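Cg10997-pa (Drosophila melanogaster, PDB 2YV7) is a soluble, glutathione-transferase-like member of the CLIC family that might insert into membranes and form chloride channels whose activity depends on pH. Local coordinates at residues L114-K119 / T170-D175; T123-L128 / R152-H157; Y207-Y212 / T252-D257; L25-S30 / V63-M68. All blocks are in the same frame, centred on the assembly; numbering follows the deposited sequence.

Contact 1 (L114-K119 / T170-D175); sequences LFVQDK and TMCCFD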
loop_
_atom_site.group_PDB
_atom_site.type_symbol
_atom_site.label_atom_id
_atom_site.label_comp_id
_atom_site.label_asym_id
_atom_site.label_seq_id
_atom_site.Cartn_x
_atom_site.Cartn_y
_atom_site.Cartn_z
ATOM N N LEU A 114 4.782 8.844 12.950
ATOM C CA LEU A 114 4.058 8.210 11.851
ATOM C C LEU A 114 3.237 7.031 12.411
ATOM O O LEU A 114 2.115 6.734 11.961
ATOM C CB LEU A 114 5.052 7.731 10.792
ATOM C CG LEU A 114 4.557 7.264 9.429
ATOM C CD1 LEU A 114 3.958 8.456 8.701
ATOM C CD2 LEU A 114 5.692 6.618 8.602
ATOM N N PHE A 115 3.805 6.346 13.384
ATOM C CA PHE A 115 3.130 5.245 14.028
ATOM C C PHE A 115 2.273 5.706 15.212
ATOM O O PHE A 115 2.555 5.406 16.357
ATOM C CB PHE A 115 4.114 4.123 14.342
ATOM C CG PHE A 115 4.544 3.357 13.118
ATOM C CD1 PHE A 115 5.469 3.897 12.229
ATOM C CD2 PHE A 115 3.991 2.102 12.831
ATOM C CE1 PHE A 115 5.877 3.202 11.093
ATOM C CE2 PHE A 115 4.378 1.385 11.675
ATOM C CZ PHE A 115 5.324 1.943 10.793
ATOM N N VAL A 116 1.212 6.451 14.893
ATOM C CA VAL A 116 0.223 6.956 15.869
ATOM C C VAL A 116 -0.323 5.767 16.627
ATOM O O VAL A 116 -0.455 4.697 16.051
ATOM C CB VAL A 116 -0.983 7.682 15.165
ATOM C CG1 VAL A 116 -2.078 8.119 16.180
ATOM C CG2 VAL A 116 -0.522 8.876 14.369
ATOM N N GLN A 117 -0.613 5.949 17.915
ATOM C CA GLN A 117 -1.303 4.927 18.701
ATOM C C GLN A 117 -2.803 5.150 18.595
ATOM O O GLN A 117 -3.334 6.170 19.046
ATOM C CB GLN A 117 -0.843 4.916 20.172
ATOM C CG GLN A 117 0.676 4.979 20.391
ATOM C CD GLN A 117 1.375 3.618 20.271
ATOM O OE1 GLN A 117 1.394 2.994 19.198
ATOM N NE2 GLN A 117 1.985 3.168 21.379
ATOM N N ASP A 118 -3.485 4.213 17.934
ATOM C CA ASP A 118 -4.927 4.286 17.779
ATOM C C ASP A 118 -5.441 2.855 17.607
ATOM O O ASP A 118 -5.553 2.362 16.490
ATOM C CB ASP A 118 -5.310 5.202 16.609
ATOM C CG ASP A 118 -6.815 5.479 16.541
ATOM O OD1 ASP A 118 -7.603 4.561 16.863
ATOM O OD2 ASP A 118 -7.226 6.612 16.157
ATOM N N LYS A 119 -5.745 2.185 18.717
ATOM C CA LYS A 119 -6.213 0.802 18.672
ATOM C C LYS A 119 -7.537 0.678 17.933
ATOM O O LYS A 119 -7.811 -0.349 17.313
ATOM C CB LYS A 119 -6.358 0.224 20.094
ATOM C CG LYS A 119 -5.042 0.049 20.823
ATOM C CD LYS A 119 -5.132 -1.066 21.862
ATOM C CE LYS A 119 -3.764 -1.382 22.529
ATOM N NZ LYS A 119 -2.674 -1.745 21.550
ATOM N N THR A 170 -3.158 14.509 8.999
ATOM C CA THR A 170 -1.837 14.062 8.579
ATOM C C THR A 170 -1.859 12.538 8.368
ATOM O O THR A 170 -2.533 11.833 9.132
ATOM C CB THR A 170 -0.803 14.366 9.726
ATOM O OG1 THR A 170 -0.550 15.771 9.770
ATOM C CG2 THR A 170 0.539 13.632 9.533
ATOM N N MET A 171 -1.109 12.063 7.378
ATOM C CA MET A 171 -0.925 10.636 7.140
ATOM C C MET A 171 -0.298 9.936 8.318
ATOM O O MET A 171 0.642 10.450 8.940
ATOM C CB MET A 171 -0.085 10.393 5.869
ATOM C CG MET A 171 -0.794 10.748 4.611
ATOM S SD MET A 171 -1.916 9.389 4.180
ATOM C CE MET A 171 -0.793 8.013 3.949
ATOM N N CYS A 172 -0.827 8.749 8.639
ATOM C CA CYS A 172 -0.112 7.853 9.537
ATOM C C CYS A 172 0.081 6.450 8.948
ATOM O O CYS A 172 -0.352 6.132 7.800
ATOM C CB CYS A 172 -0.810 7.752 10.905
ATOM S SG CYS A 172 -2.357 6.892 10.776
ATOM N N CYS A 173 0.712 5.601 9.735
ATOM C CA CYS A 173 0.994 4.205 9.386
ATOM C C CYS A 173 -0.242 3.451 8.848
ATOM O O CYS A 173 -0.130 2.560 7.974
ATOM C CB CYS A 173 1.624 3.429 10.561
ATOM S SG CYS A 173 0.628 3.473 12.061
ATOM N N PHE A 174 -1.400 3.732 9.451
ATOM C CA PHE A 174 -2.614 2.969 9.124
ATOM C C PHE A 174 -3.099 3.349 7.741
ATOM O O PHE A 174 -3.662 2.509 7.039
ATOM C CB PHE A 174 -3.729 3.240 10.149
ATOM C CG PHE A 174 -3.346 2.821 11.585
ATOM C CD1 PHE A 174 -3.074 1.491 11.863
ATOM C CD2 PHE A 174 -3.311 3.748 12.612
ATOM C CE1 PHE A 174 -2.714 1.072 13.207
ATOM C CE2 PHE A 174 -2.940 3.349 13.908
ATOM C CZ PHE A 174 -2.679 2.022 14.193
ATOM N N ASP A 175 -2.893 4.606 7.349
ATOM C CA ASP A 175 -3.220 5.045 5.986
ATOM C C ASP A 175 -2.366 4.298 4.947
ATOM O O ASP A 175 -2.862 3.826 3.902
ATOM C CB ASP A 175 -3.054 6.543 5.877
ATOM C CG ASP A 175 -3.992 7.255 6.793
ATOM O OD1 ASP A 175 -5.253 7.085 6.600
ATOM O OD2 ASP A 175 -3.458 7.868 7.726
#

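Contact 2 (T123-L128 / R152-H157); sequences TLIENL and RKINDH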
loop_
_atom_site.group_PDB
_atom_site.type_symbol
_atom_site.label_atom_id
_atom_site.label_comp_id
_atom_site.label_asym_id
_atom_site.label_seq_id
_atom_site.Cartn_x
_atom_site.Cartn_y
_atom_site.Cartn_z
ATOM N N THR A 123 -8.055 -1.862 14.836
ATOM C CA THR A 123 -9.084 -2.910 14.823
ATOM C C THR A 123 -10.009 -2.698 13.619
ATOM O O THR A 123 -10.498 -3.656 12.987
ATOM C CB THR A 123 -9.940 -2.797 16.084
ATOM O OG1 THR A 123 -9.143 -3.107 17.239
ATOM C CG2 THR A 123 -11.106 -3.825 15.982
ATOM N N LEU A 124 -10.273 -1.423 13.332
ATOM C CA LEU A 124 -11.109 -1.029 12.196
ATOM C C LEU A 124 -10.658 -1.670 10.882
ATOM O O LEU A 124 -11.467 -2.110 10.093
ATOM C CB LEU A 124 -11.168 0.492 12.047
ATOM C CG LEU A 124 -11.926 1.085 10.845
ATOM C CD1 LEU A 124 -13.415 0.946 11.149
ATOM C CD2 LEU A 124 -11.533 2.563 10.717
ATOM N N ILE A 125 -9.354 -1.619 10.596
ATOM C CA ILE A 125 -8.898 -2.079 9.288
ATOM C C ILE A 125 -8.401 -3.533 9.252
ATOM O O ILE A 125 -8.118 -4.073 8.196
ATOM C CB ILE A 125 -7.845 -1.131 8.720
ATOM C CG1 ILE A 125 -6.543 -1.145 9.569
ATOM C CG2 ILE A 125 -8.416 0.324 8.666
ATOM C CD1 ILE A 125 -5.344 -0.285 8.929
ATOM N N GLU A 126 -8.278 -4.162 10.415
ATOM C CA GLU A 126 -7.769 -5.525 10.483
ATOM C C GLU A 126 -8.559 -6.492 9.602
ATOM O O GLU A 126 -9.809 -6.416 9.545
ATOM C CB GLU A 126 -7.783 -6.004 11.943
ATOM C CG GLU A 126 -7.059 -7.300 12.154
ATOM C CD GLU A 126 -6.944 -7.621 13.635
ATOM O OE1 GLU A 126 -7.928 -7.302 14.375
ATOM O OE2 GLU A 126 -5.858 -8.151 14.034
ATOM N N ASN A 127 -7.833 -7.385 8.916
ATOM C CA ASN A 127 -8.429 -8.483 8.133
ATOM C C ASN A 127 -9.178 -8.026 6.873
ATOM O O ASN A 127 -9.903 -8.789 6.247
ATOM C CB ASN A 127 -9.414 -9.306 9.015
ATOM C CG ASN A 127 -8.705 -10.161 10.093
ATOM O OD1 ASN A 127 -9.228 -10.324 11.219
ATOM N ND2 ASN A 127 -7.547 -10.706 9.763
ATOM N N LEU A 128 -8.967 -6.792 6.452
ATOM C CA LEU A 128 -9.625 -6.305 5.248
ATOM C C LEU A 128 -9.167 -7.076 4.018
ATOM O O LEU A 128 -9.967 -7.562 3.181
ATOM C CB LEU A 128 -9.372 -4.792 5.095
ATOM C CG LEU A 128 -9.891 -4.150 3.808
ATOM C CD1 LEU A 128 -11.433 -4.281 3.827
ATOM C CD2 LEU A 128 -9.461 -2.676 3.704
ATOM N N ARG A 152 -17.997 -0.248 4.586
ATOM C CA ARG A 152 -19.001 0.635 5.239
ATOM C C ARG A 152 -18.554 1.105 6.575
ATOM O O ARG A 152 -18.741 2.260 6.927
ATOM C CB ARG A 152 -20.369 -0.069 5.254
ATOM C CG ARG A 152 -21.548 0.663 5.965
ATOM C CD ARG A 152 -21.791 2.047 5.352
ATOM N NE ARG A 152 -22.885 2.814 6.024
ATOM C CZ ARG A 152 -24.162 2.725 5.650
ATOM N NH1 ARG A 152 -24.476 1.909 4.665
ATOM N NH2 ARG A 152 -25.109 3.459 6.254
ATOM N N LYS A 153 -17.994 0.208 7.363
ATOM C CA LYS A 153 -17.426 0.560 8.687
ATOM C C LYS A 153 -16.351 1.596 8.544
ATOM O O LYS A 153 -16.344 2.602 9.279
ATOM C CB LYS A 153 -16.887 -0.667 9.436
ATOM C CG LYS A 153 -17.838 -1.904 9.660
ATOM C CD LYS A 153 -19.203 -1.613 10.134
ATOM C CE LYS A 153 -20.096 -2.939 9.951
ATOM N NZ LYS A 153 -19.284 -4.193 10.285
ATOM N N ILE A 154 -15.442 1.398 7.580
ATOM C CA ILE A 154 -14.376 2.400 7.343
ATOM C C ILE A 154 -14.979 3.719 6.900
ATOM O O ILE A 154 -14.663 4.753 7.387
ATOM C CB ILE A 154 -13.316 1.846 6.342
ATOM C CG1 ILE A 154 -12.704 0.575 6.966
ATOM C CG2 ILE A 154 -12.302 2.906 5.936
ATOM C CD1 ILE A 154 -11.874 -0.402 5.940
ATOM N N ASN A 155 -15.937 3.670 5.975
ATOM C CA ASN A 155 -16.592 4.897 5.564
ATOM C C ASN A 155 -17.189 5.684 6.757
ATOM O O ASN A 155 -17.070 6.908 6.837
ATOM C CB ASN A 155 -17.733 4.563 4.599
ATOM C CG ASN A 155 -18.530 5.825 4.210
ATOM O OD1 ASN A 155 -19.601 6.160 4.810
ATOM N ND2 ASN A 155 -18.023 6.525 3.240
ATOM N N ASP A 156 -17.857 4.960 7.628
ATOM C CA ASP A 156 -18.618 5.569 8.721
ATOM C C ASP A 156 -17.676 6.108 9.801
ATOM O O ASP A 156 -17.872 7.249 10.296
ATOM C CB ASP A 156 -19.675 4.556 9.193
ATOM C CG ASP A 156 -20.831 4.442 8.213
ATOM O OD1 ASP A 156 -20.847 5.114 7.153
ATOM O OD2 ASP A 156 -21.742 3.711 8.567
ATOM N N HIS A 157 -16.582 5.396 10.074
ATOM C CA HIS A 157 -15.412 6.025 10.813
ATOM C C HIS A 157 -14.952 7.387 10.230
ATOM O O HIS A 157 -14.927 8.388 10.929
ATOM C CB HIS A 157 -14.212 5.055 10.833
ATOM C CG HIS A 157 -12.995 5.603 11.530
ATOM N ND1 HIS A 157 -12.052 6.395 10.892
ATOM C CD2 HIS A 157 -12.552 5.440 12.792
ATOM C CE1 HIS A 157 -11.115 6.757 11.765
ATOM N NE2 HIS A 157 -11.386 6.165 12.916
#

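Contact 3 (Y207-Y212 / T252-D257); sequences YMYHMY and TYIPID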
loop_
_atom_site.group_PDB
_atom_site.type_symbol
_atom_site.label_atom_id
_atom_site.label_comp_id
_atom_site.label_asym_id
_atom_site.label_seq_id
_atom_site.Cartn_x
_atom_site.Cartn_y
_atom_site.Cartn_z
ATOM N N TYR A 207 -11.852 10.032 0.828
ATOM C CA TYR A 207 -10.538 9.579 1.259
ATOM C C TYR A 207 -9.689 9.139 0.028
ATOM O O TYR A 207 -8.509 9.491 -0.082
ATOM C CB TYR A 207 -10.747 8.381 2.224
ATOM C CG TYR A 207 -9.513 7.778 2.834
ATOM C CD1 TYR A 207 -8.835 8.390 3.893
ATOM C CD2 TYR A 207 -9.057 6.548 2.371
ATOM C CE1 TYR A 207 -7.711 7.798 4.510
ATOM C CE2 TYR A 207 -7.923 5.911 2.980
ATOM C CZ TYR A 207 -7.282 6.518 4.035
ATOM O OH TYR A 207 -6.224 5.844 4.573
ATOM N N MET A 208 -10.291 8.352 -0.883
ATOM C CA MET A 208 -9.574 7.904 -2.076
ATOM C C MET A 208 -9.212 9.085 -2.986
ATOM O O MET A 208 -8.103 9.139 -3.572
ATOM C CB MET A 208 -10.375 6.805 -2.797
ATOM C CG MET A 208 -10.433 5.555 -1.952
ATOM S SD MET A 208 -11.142 4.133 -2.783
ATOM C CE MET A 208 -12.871 4.365 -2.469
ATOM N N TYR A 209 -10.104 10.062 -3.055
ATOM C CA TYR A 209 -9.823 11.250 -3.821
ATOM C C TYR A 209 -8.507 11.841 -3.316
ATOM O O TYR A 209 -7.574 12.078 -4.096
ATOM C CB TYR A 209 -10.968 12.226 -3.694
ATOM C CG TYR A 209 -10.731 13.501 -4.422
ATOM C CD1 TYR A 209 -10.890 13.562 -5.808
ATOM C CD2 TYR A 209 -10.359 14.639 -3.741
ATOM C CE1 TYR A 209 -10.672 14.750 -6.500
ATOM C CE2 TYR A 209 -10.151 15.821 -4.410
ATOM C CZ TYR A 209 -10.301 15.864 -5.801
ATOM O OH TYR A 209 -10.105 17.055 -6.493
ATOM N N HIS A 210 -8.406 12.013 -2.017
ATOM C CA HIS A 210 -7.157 12.497 -1.419
ATOM C C HIS A 210 -5.979 11.591 -1.582
ATOM O O HIS A 210 -4.869 12.061 -1.661
ATOM C CB HIS A 210 -7.352 12.846 0.031
ATOM C CG HIS A 210 -8.316 13.974 0.229
ATOM N ND1 HIS A 210 -8.224 15.155 -0.479
ATOM C CD2 HIS A 210 -9.432 14.075 0.994
ATOM C CE1 HIS A 210 -9.225 15.952 -0.130
ATOM N NE2 HIS A 210 -9.966 15.325 0.773
ATOM N N MET A 211 -6.210 10.271 -1.563
ATOM C CA MET A 211 -5.140 9.307 -1.805
ATOM C C MET A 211 -4.480 9.460 -3.140
ATOM O O MET A 211 -3.247 9.313 -3.260
ATOM C CB MET A 211 -5.723 7.882 -1.630
ATOM C CG MET A 211 -5.296 6.861 -2.515
ATOM S SD MET A 211 -6.216 5.378 -1.905
ATOM C CE MET A 211 -6.871 4.872 -3.461
ATOM N N TYR A 212 -5.269 9.826 -4.142
ATOM C CA TYR A 212 -4.711 10.002 -5.460
ATOM C C TYR A 212 -3.955 11.315 -5.617
ATOM O O TYR A 212 -3.227 11.453 -6.600
ATOM C CB TYR A 212 -5.811 9.891 -6.488
ATOM C CG TYR A 212 -6.418 8.482 -6.550
ATOM C CD1 TYR A 212 -5.583 7.301 -6.700
ATOM C CD2 TYR A 212 -7.818 8.308 -6.476
ATOM C CE1 TYR A 212 -6.114 6.037 -6.721
ATOM C CE2 TYR A 212 -8.369 7.022 -6.527
ATOM C CZ TYR A 212 -7.524 5.908 -6.684
ATOM O OH TYR A 212 -8.063 4.686 -6.719
ATOM N N THR A 252 -7.610 5.959 -11.222
ATOM C CA THR A 252 -7.657 7.127 -10.353
ATOM C C THR A 252 -9.000 7.858 -10.318
ATOM O O THR A 252 -9.158 8.870 -9.570
ATOM C CB THR A 252 -6.574 8.192 -10.643
ATOM O OG1 THR A 252 -6.753 8.681 -11.983
ATOM C CG2 THR A 252 -5.143 7.663 -10.384
ATOM N N TYR A 253 -9.973 7.378 -11.088
ATOM C CA TYR A 253 -11.226 8.147 -11.171
ATOM C C TYR A 253 -12.060 8.011 -9.927
ATOM O O TYR A 253 -11.991 7.008 -9.218
ATOM C CB TYR A 253 -12.069 7.745 -12.407
ATOM C CG TYR A 253 -12.614 6.357 -12.341
ATOM C CD1 TYR A 253 -11.852 5.286 -12.777
ATOM C CD2 TYR A 253 -13.891 6.105 -11.851
ATOM C CE1 TYR A 253 -12.335 4.014 -12.718
ATOM C CE2 TYR A 253 -14.387 4.820 -11.809
ATOM C CZ TYR A 253 -13.598 3.788 -12.234
ATOM O OH TYR A 253 -14.048 2.479 -12.182
ATOM N N ILE A 254 -12.879 9.022 -9.687
ATOM C CA ILE A 254 -13.810 9.061 -8.557
ATOM C C ILE A 254 -15.214 9.151 -9.240
ATOM O O ILE A 254 -15.423 10.040 -10.097
ATOM C CB ILE A 254 -13.491 10.254 -7.664
ATOM C CG1 ILE A 254 -12.005 10.246 -7.173
ATOM C CG2 ILE A 254 -14.492 10.367 -6.489
ATOM C CD1 ILE A 254 -11.726 9.055 -6.201
ATOM N N PRO A 255 -16.135 8.198 -8.945
ATOM C CA PRO A 255 -17.461 8.201 -9.584
ATOM C C PRO A 255 -18.425 9.261 -9.065
ATOM O O PRO A 255 -19.559 9.334 -9.537
ATOM C CB PRO A 255 -17.980 6.756 -9.367
ATOM C CG PRO A 255 -17.269 6.295 -8.137
ATOM C CD PRO A 255 -15.973 7.045 -8.037
ATOM N N ILE A 256 -17.990 10.095 -8.135
ATOM C CA ILE A 256 -18.877 11.164 -7.627
ATOM C C ILE A 256 -18.127 12.463 -7.559
ATOM O O ILE A 256 -16.905 12.461 -7.623
ATOM C CB ILE A 256 -19.459 10.831 -6.233
ATOM C CG1 ILE A 256 -18.340 10.535 -5.223
ATOM C CG2 ILE A 256 -20.393 9.631 -6.331
ATOM C CD1 ILE A 256 -18.811 10.512 -3.762
ATOM N N ASP A 257 -18.871 13.566 -7.441
ATOM C CA ASP A 257 -18.307 14.885 -7.117
ATOM C C ASP A 257 -17.946 14.940 -5.637
ATOM O O ASP A 257 -18.653 14.354 -4.794
ATOM C CB ASP A 257 -19.325 15.999 -7.412
ATOM C CG ASP A 257 -19.474 16.304 -8.902
ATOM O OD1 ASP A 257 -18.518 16.084 -9.695
ATOM O OD2 ASP A 257 -20.562 16.804 -9.275
#

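Contact 4 (L25-S30 / V63-M68); sequences LIIKAS and VTTVDM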
loop_
_atom_site.group_PDB
_atom_site.type_symbol
_atom_site.label_atom_id
_atom_site.label_comp_id
_atom_site.label_asym_id
_atom_site.label_seq_id
_atom_site.Cartn_x
_atom_site.Cartn_y
_atom_site.Cartn_z
ATOM N N LEU A 25 15.036 0.660 0.309
ATOM C CA LEU A 25 13.955 -0.313 0.367
ATOM C C LEU A 25 14.018 -1.217 -0.871
ATOM O O LEU A 25 13.915 -0.747 -1.991
ATOM C CB LEU A 25 12.569 0.368 0.472
ATOM C CG LEU A 25 11.418 -0.635 0.631
ATOM C CD1 LEU A 25 11.491 -1.392 1.953
ATOM C CD2 LEU A 25 10.096 0.178 0.496
ATOM N N ILE A 26 14.226 -2.503 -0.641
ATOM C CA ILE A 26 14.155 -3.445 -1.756
ATOM C C ILE A 26 12.720 -3.911 -1.945
ATOM O O ILE A 26 12.098 -4.399 -0.997
ATOM C CB ILE A 26 15.061 -4.660 -1.554
ATOM C CG1 ILE A 26 16.532 -4.176 -1.384
ATOM C CG2 ILE A 26 14.942 -5.582 -2.720
ATOM C CD1 ILE A 26 17.594 -5.302 -1.421
ATOM N N ILE A 27 12.219 -3.815 -3.181
ATOM C CA ILE A 27 10.831 -4.244 -3.498
ATOM C C ILE A 27 10.761 -5.259 -4.658
ATOM O O ILE A 27 11.663 -5.331 -5.461
ATOM C CB ILE A 27 9.874 -2.999 -3.727
ATOM C CG1 ILE A 27 10.151 -2.320 -5.066
ATOM C CG2 ILE A 27 9.890 -2.089 -2.517
ATOM C CD1 ILE A 27 9.226 -1.098 -5.424
ATOM N N LYS A 28 9.673 -6.023 -4.736
ATOM C CA LYS A 28 9.454 -7.034 -5.771
ATOM C C LYS A 28 9.044 -6.312 -7.039
ATOM O O LYS A 28 8.230 -5.363 -6.984
ATOM C CB LYS A 28 8.309 -7.958 -5.383
ATOM C CG LYS A 28 8.613 -8.940 -4.237
ATOM C CD LYS A 28 7.342 -9.650 -3.741
ATOM C CE LYS A 28 7.660 -11.067 -3.177
ATOM N NZ LYS A 28 6.474 -11.797 -2.597
ATOM N N ALA A 29 9.643 -6.728 -8.157
ATOM C CA ALA A 29 9.333 -6.216 -9.473
ATOM C C ALA A 29 8.071 -6.851 -9.998
ATOM O O ALA A 29 7.719 -7.983 -9.642
ATOM C CB ALA A 29 10.446 -6.532 -10.469
ATOM N N SER A 30 7.437 -6.097 -10.873
ATOM C CA SER A 30 6.423 -6.585 -11.770
ATOM C C SER A 30 6.848 -7.909 -12.384
ATOM O O SER A 30 7.971 -8.083 -12.827
ATOM C CB SER A 30 6.235 -5.559 -12.883
ATOM O OG SER A 30 5.496 -6.077 -13.973
ATOM N N VAL A 63 14.860 3.299 -3.556
ATOM C CA VAL A 63 14.030 2.130 -3.829
ATOM C C VAL A 63 14.647 1.254 -4.928
ATOM O O VAL A 63 14.871 1.725 -6.051
ATOM C CB VAL A 63 12.583 2.559 -4.158
ATOM C CG1 VAL A 63 11.713 1.353 -4.534
ATOM C CG2 VAL A 63 11.973 3.288 -2.961
ATOM N N THR A 64 14.935 -0.000 -4.568
ATOM C CA THR A 64 15.560 -0.999 -5.433
ATOM C C THR A 64 14.533 -2.067 -5.789
ATOM O O THR A 64 13.979 -2.725 -4.921
ATOM C CB THR A 64 16.733 -1.705 -4.733
ATOM O OG1 THR A 64 17.680 -0.720 -4.271
ATOM C CG2 THR A 64 17.419 -2.666 -5.671
ATOM N N THR A 65 14.309 -2.255 -7.082
ATOM C CA THR A 65 13.365 -3.252 -7.559
ATOM C C THR A 65 14.103 -4.546 -7.957
ATOM O O THR A 65 15.065 -4.500 -8.730
ATOM C CB THR A 65 12.566 -2.652 -8.738
ATOM O OG1 THR A 65 12.074 -1.360 -8.355
ATOM C CG2 THR A 65 11.412 -3.469 -9.053
ATOM N N VAL A 66 13.686 -5.681 -7.424
ATOM C CA VAL A 66 14.276 -6.974 -7.816
ATOM C C VAL A 66 13.258 -7.918 -8.480
ATOM O O VAL A 66 12.136 -8.138 -7.998
ATOM C CB VAL A 66 14.992 -7.711 -6.631
ATOM C CG1 VAL A 66 14.184 -7.612 -5.388
ATOM C CG2 VAL A 66 15.218 -9.199 -6.938
ATOM N N ASP A 67 13.684 -8.499 -9.590
ATOM C CA ASP A 67 12.861 -9.489 -10.280
ATOM C C ASP A 67 13.158 -10.772 -9.573
ATOM O O ASP A 67 14.289 -11.264 -9.621
ATOM C CB ASP A 67 13.256 -9.578 -11.753
ATOM C CG ASP A 67 12.384 -10.538 -12.554
ATOM O OD1 ASP A 67 11.494 -11.232 -11.977
ATOM O OD2 ASP A 67 12.604 -10.581 -13.784
ATOM N N MET A 68 12.149 -11.305 -8.907
ATOM C CA MET A 68 12.336 -12.456 -8.034
ATOM C C MET A 68 12.591 -13.777 -8.750
ATOM O O MET A 68 13.045 -14.748 -8.130
ATOM C CB MET A 68 11.197 -12.558 -7.024
ATOM C CG MET A 68 11.359 -11.567 -5.866
ATOM S SD MET A 68 12.917 -11.742 -4.954
ATOM C CE MET A 68 12.493 -13.157 -3.912
#

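Contact 1 (L114-K119 / T170-D175)
Cys173 sits over one face of the Phe115 ring: its CB lies 3.7 Å from the ring centroid, 18° off the normal, a CH-pi contact displaced toward the CD2-CE2 rim. Its SG, turned between backbone N and carbonyl carbon (chi1 56°), approaches this ring obliquely, a sulfur-aromatic contact, and lies over the centre of the Phe174 ring. Cys173 N donates to Leu114 O at 2.9 Å, tying the C-terminal end of helix 111-114 to the first turn of helix 173-193. That helix opens with a capping box: Cys172 N donates to Asp175 OD2 at 2.9 Å, on the anti lone pair, and Phe174 N bonds weakly to Cys172 SG. Phe115 also touches Glu101, Ile104 and Met105 of helix 97-107. With an alanine here, Cys173 CB would probably lose its CH-pi partner, SG keep Phe174 alone, and a gap open toward that helix. Val116 CG2 packs on Cys172 CB at 3.7 Å, while Val116 O lies oblique to the Phe174 ring, 3.5 Å from Phe174 CE2.

Contact 2 (T123-L128 / R152-H157)
Leu124 reaches from helix 119-125 to helix 141-161 and touches three residues there with its two methyls and its branch carbon. CD2 stands over one face of the His157 imidazole, 3.8 Å from the ring centroid and 24° off its normal, displaced toward the CG side of the ring; this is a CH-pi contact, with CD2 to CG the shortest approach at 3.5 Å. CD1 turns to the backbone of the facing helix and meets Lys153 O at 3.8 Å, and CG rests against Ile154 CG1 at 4.0 Å. Both Leu124 and His157 carry CG anti to the backbone N (chi1 176° and 179°), which extends each side chain toward the facing helix. Ile154 continues the apolar surface: its CD1 meets Leu128 CD2 at 4.0 Å and lies more loosely near Ile125 CG2. The type II turn from Ile125 to Leu128 separates helix 119-125 from helix 128-136, yet Leu124 and Leu128 both direct their side chains at Ile154. Farther out, His150 NE2 bonds to Leu124 O, a polar link between the same two helices. Leu166 touches both Leu124 and His157, and Leu178 of helix 173-193 packs on Leu128 and Ile154. The arrangement is apolar helix-to-helix packing within the all-helical C-terminal domain of the GST fold.

Contact 3 (Y207-Y212 / T252-D257)
The extended C-terminal tail of the chain packs here on helix 202-212 of the helical domain, with Tyr212 and Ile254 carrying most of the contact. Thr252 CA lies over the centre of the Tyr212 ring, 3.8 Å from the centroid and only 8° off the normal, so this CH-pi contact comes from the backbone of the tail. Thr252 CG2 meets Tyr212 CD1 at 3.7 Å, and Thr252 O lies 3.4 Å from Tyr212 CD2. On the opposite face, offset toward the rim, is Met211 CG, so the ring is sandwiched between its own helix and the tail. Ile254 fits between two tyrosines: its CD1 approaches the Tyr212 edge near the ring plane, 3.9 Å from CE2, while CG1 meets the edge of the Tyr209 ring at CD1, 3.8 Å away. Ile254 CD1 also reaches the helix backbone, 3.7 Å from Tyr209 N. The rotation of Tyr209, with CG anti to the backbone N (chi1 178°), sets its ring beside the isoleucine. The Tyr212 hydroxyl is bonded to Gln183 and Arg186 of helix 173-193, and Arg186 also bonds Tyr253 O and makes a cation-pi contact with the Tyr253 ring. Trp205, one turn before Tyr209, extends the apolar seat under Ile254, Pro255 and Ile256. This is surface packing of a C-terminal extension against the helical domain of a GST fold.

Contact 4 (L25-S30 / V63-M68)
Four backbone hydrogen bonds join Leu25-Ala29 to Thr64-Val66 in parallel register. Thr64 N donates to Leu25 O, Ile27 N to Thr64 O at 2.7 Å, Val66 N to Ile27 O at 2.8 Å, and Ala29 N to Val66 O. The first three are close to straight; the last comes from above the carbonyl plane, just as the first strand gives way to loop. The strands, with segment axes 4.6 Å apart, are twisted by 32° relative to each other. On the face bearing Ile27 and Val63, which helix 41-55 covers through Cys43 and Phe47, Ile27 CD1 meets Val63 CG1 at 3.6 Å. Ile27 CG1 lies between the backbone N and carbonyl carbon (chi1 74°), and runs beside Thr65 OG1. Val63 CG1 would probably lose this neighbour, and Cys43 face a gap, if Ile27 gave way to an alanine. On the other face Ile26 CG2 presses on Val66 CG1 at 3.4 Å, tighter than usual, while the Thr64 hydroxyl is hydrogen-bonded to Glu24. Where the strands end, Thr65 CG2 packs on Ala29 CB at 3.5 Å and Lys28 CG on Met68 CG at 4.1 Å. These strands are the two ends of a beta-alpha-beta crossover in the thioredoxin-like domain; since residues 42-66 are predicted to become a transmembrane helix, membrane insertion of that kind would probably require these backbone bonds to break.

Along the chain, contact 4 closes first, in the thioredoxin-like N-terminal domain; contacts 1, 2 and 3 follow in the helical part. Contact 2 falls within the span that contact 1 brings together, and contact 3 comes last. Contacts 1 and 2 have centres 14 Å apart and touch where Phe174 packs on Ile125. Contacts 1 and 3, centres 21 Å apart, meet through a probable hydrogen bond between the Tyr207 hydroxyl and Asp175 OD1, while contacts 2 and 3 do not touch. Helix 173-193 runs among all three. The centre of contact 4 lies 25 to 30 Å from the other three centres. Contact 1 abuts helices 41-55 and 97-107 of the N-terminal domain, which is thought to rearrange on membrane insertion in this family.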